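Glycosyl hydrolases family 31 family protein (PDB 6DRU) releases alpha-xylose from the non-reducing terminal glucose of xyloglucan oligosaccharides, acting as a family 31 alpha-xylosidase. Local coordinates at residues V659-V664 and V691-A696. Numbering follows the deposited sequence.
Sequences VTEWPV and VVKVPA
Val664 faces Val692, and Ala696 meets Trp662, toward the two ends of this antiparallel two-stranded pairing in the C-terminal region of the glycosidase; Val664 and Ala696 bury the most surface in it. Strand 661-666 runs against strand 690-695, segments 661-664 and 691-695 lying at 154° to each other; four backbone hydrogen bonds join the strands and a fifth lies just beyond them. Val664 forms a hydrogen-bonded pair with Val692: its N gives a bond to Val692 O (2.8 Å), and its O takes one back from Val692 N (2.9 Å). Trp662 and Val694 trade N-H and C=O in the same way, Trp662 N lying in the carbonyl plane of Val694 O. The face carrying Trp662, Val664, Val692 and Val694 is the buried one, where the three valines pack on Phe704 of strand 703-705. There Val664 CG2, anti to its own carbonyl carbon, comes within 4.3 Å of Val694 CG2, a loose diagonal contact between successive hydrogen-bonded pairs, which share this face. At the other end Ala696 turns its methyl toward the opposite strand, its CB 3.9 Å from Trp662 CB. The indole itself swings away from that methyl, with CG anti to the backbone N (chi1 -163°). It rests against Val654, Thr655 and Pro702 and touches an N-acetylglucosamine of a glycan attached to the protein. On the more exposed face, Lys693 fits between Glu661 and Pro663. Glu661 OE1 lies 3.3 Å from Lys693 CB, but the lysine chain carries its ammonium off, leaving NZ 6.6 Å from that oxygen and no salt bridge. The pairing finishes beyond strand 690-695 with Ala696 N bonded to Thr660 O at 2.7 Å, the donor standing 51° out of the carbonyl plane.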
loop_
_atom_site.group_PDB
_atom_site.type_symbol
_atom_site.label_atom_id
_atom_site.label_comp_id
_atom_site.label_asym_id
_atom_site.label_seq_id
_atom_site.Cartn_x
_atom_site.Cartn_y
_atom_site.Cartn_z
ATOM N N VAL A 659 -56.318 -7.503 11.800
ATOM C CA VAL A 659 -56.550 -6.102 12.134
ATOM C C VAL A 659 -57.791 -5.617 11.399
ATOM O O VAL A 659 -57.930 -5.832 10.190
ATOM C CB VAL A 659 -55.331 -5.223 11.781
ATOM C CG1 VAL A 659 -55.752 -3.780 11.542
ATOM C CG2 VAL A 659 -54.294 -5.291 12.888
ATOM N N THR A 660 -58.693 -4.966 12.133
ATOM C CA THR A 660 -59.861 -4.314 11.565
ATOM C C THR A 660 -59.902 -2.823 11.857
ATOM O O THR A 660 -60.728 -2.115 11.269
ATOM C CB THR A 660 -61.152 -4.966 12.088
ATOM O OG1 THR A 660 -61.052 -5.157 13.504
ATOM C CG2 THR A 660 -61.380 -6.309 11.415
ATOM N N GLU A 661 -59.031 -2.329 12.734
ATOM C CA GLU A 661 -58.914 -0.916 13.057
ATOM C C GLU A 661 -57.451 -0.521 12.951
ATOM O O GLU A 661 -56.570 -1.261 13.397
ATOM C CB GLU A 661 -59.406 -0.623 14.478
ATOM C CG GLU A 661 -60.904 -0.655 14.685
ATOM C CD GLU A 661 -61.352 0.383 15.694
ATOM O OE1 GLU A 661 -60.535 1.262 16.048
ATOM O OE2 GLU A 661 -62.508 0.303 16.156
ATOM N N TRP A 662 -57.191 0.644 12.362
ATOM C CA TRP A 662 -55.822 1.099 12.182
ATOM C C TRP A 662 -55.696 2.541 12.657
ATOM O O TRP A 662 -56.524 3.391 12.283
ATOM C CB TRP A 662 -55.384 0.975 10.719
ATOM C CG TRP A 662 -53.902 1.028 10.562
ATOM C CD1 TRP A 662 -53.170 2.028 9.996
ATOM C CD2 TRP A 662 -52.962 0.044 11.011
ATOM N NE1 TRP A 662 -51.832 1.720 10.048
ATOM C CE2 TRP A 662 -51.677 0.508 10.668
ATOM C CE3 TRP A 662 -53.083 -1.188 11.663
ATOM C CZ2 TRP A 662 -50.522 -0.217 10.955
ATOM C CZ3 TRP A 662 -51.935 -1.904 11.946
ATOM C CH2 TRP A 662 -50.671 -1.417 11.593
ATOM N N PRO A 663 -54.686 2.862 13.473
ATOM C CA PRO A 663 -54.523 4.245 13.936
ATOM C C PRO A 663 -53.677 5.072 12.981
ATOM O O PRO A 663 -52.483 4.809 12.810
ATOM C CB PRO A 663 -53.839 4.074 15.297
ATOM C CG PRO A 663 -53.112 2.737 15.206
ATOM C CD PRO A 663 -53.627 1.983 13.995
ATOM N N VAL A 664 -54.285 6.078 12.360
ATOM C CA VAL A 664 -53.612 6.948 11.403
ATOM C C VAL A 664 -53.522 8.344 11.998
ATOM O O VAL A 664 -54.523 8.878 12.494
ATOM C CB VAL A 664 -54.349 6.976 10.053
ATOM C CG1 VAL A 664 -53.659 7.933 9.094
ATOM C CG2 VAL A 664 -54.430 5.577 9.464
ATOM N N VAL A 691 -54.701 11.685 16.121
ATOM C CA VAL A 691 -54.654 10.297 15.678
ATOM C C VAL A 691 -56.070 9.740 15.697
ATOM O O VAL A 691 -56.772 9.838 16.712
ATOM C CB VAL A 691 -53.725 9.452 16.567
ATOM C CG1 VAL A 691 -53.825 7.979 16.188
ATOM C CG2 VAL A 691 -52.293 9.940 16.452
ATOM N N VAL A 692 -56.493 9.162 14.579
ATOM C CA VAL A 692 -57.829 8.599 14.450
ATOM C C VAL A 692 -57.703 7.115 14.135
ATOM O O VAL A 692 -56.761 6.679 13.464
ATOM C CB VAL A 692 -58.659 9.331 13.371
ATOM C CG1 VAL A 692 -58.714 10.822 13.667
ATOM C CG2 VAL A 692 -58.086 9.086 11.984
ATOM N N LYS A 693 -58.649 6.333 14.648
ATOM C CA LYS A 693 -58.709 4.898 14.388
ATOM C C LYS A 693 -59.825 4.645 13.380
ATOM O O LYS A 693 -61.010 4.744 13.716
ATOM C CB LYS A 693 -58.936 4.115 15.680
ATOM C CG LYS A 693 -57.710 4.048 16.580
ATOM C CD LYS A 693 -58.099 3.908 18.046
ATOM C CE LYS A 693 -56.928 4.224 18.968
ATOM N NZ LYS A 693 -56.561 5.669 18.924
ATOM N N VAL A 694 -59.445 4.319 12.150
ATOM C CA VAL A 694 -60.396 4.169 11.052
ATOM C C VAL A 694 -60.659 2.693 10.778
ATOM O O VAL A 694 -59.820 1.842 11.108
ATOM C CB VAL A 694 -59.893 4.893 9.794
ATOM C CG1 VAL A 694 -59.763 6.371 10.078
ATOM C CG2 VAL A 694 -58.557 4.314 9.360
ATOM N N PRO A 695 -61.807 2.345 10.193
ATOM C CA PRO A 695 -62.072 0.942 9.840
ATOM C C PRO A 695 -61.136 0.477 8.736
ATOM O O PRO A 695 -61.095 1.058 7.649
ATOM C CB PRO A 695 -63.532 0.966 9.372
ATOM C CG PRO A 695 -63.755 2.372 8.919
ATOM C CD PRO A 695 -62.936 3.224 9.843
ATOM N N ALA A 696 -60.384 -0.583 9.021
ATOM C CA ALA A 696 -59.415 -1.143 8.081
ATOM C C ALA A 696 -59.649 -2.640 7.940
ATOM O O ALA A 696 -58.894 -3.452 8.491
ATOM C CB ALA A 696 -57.982 -0.851 8.528
#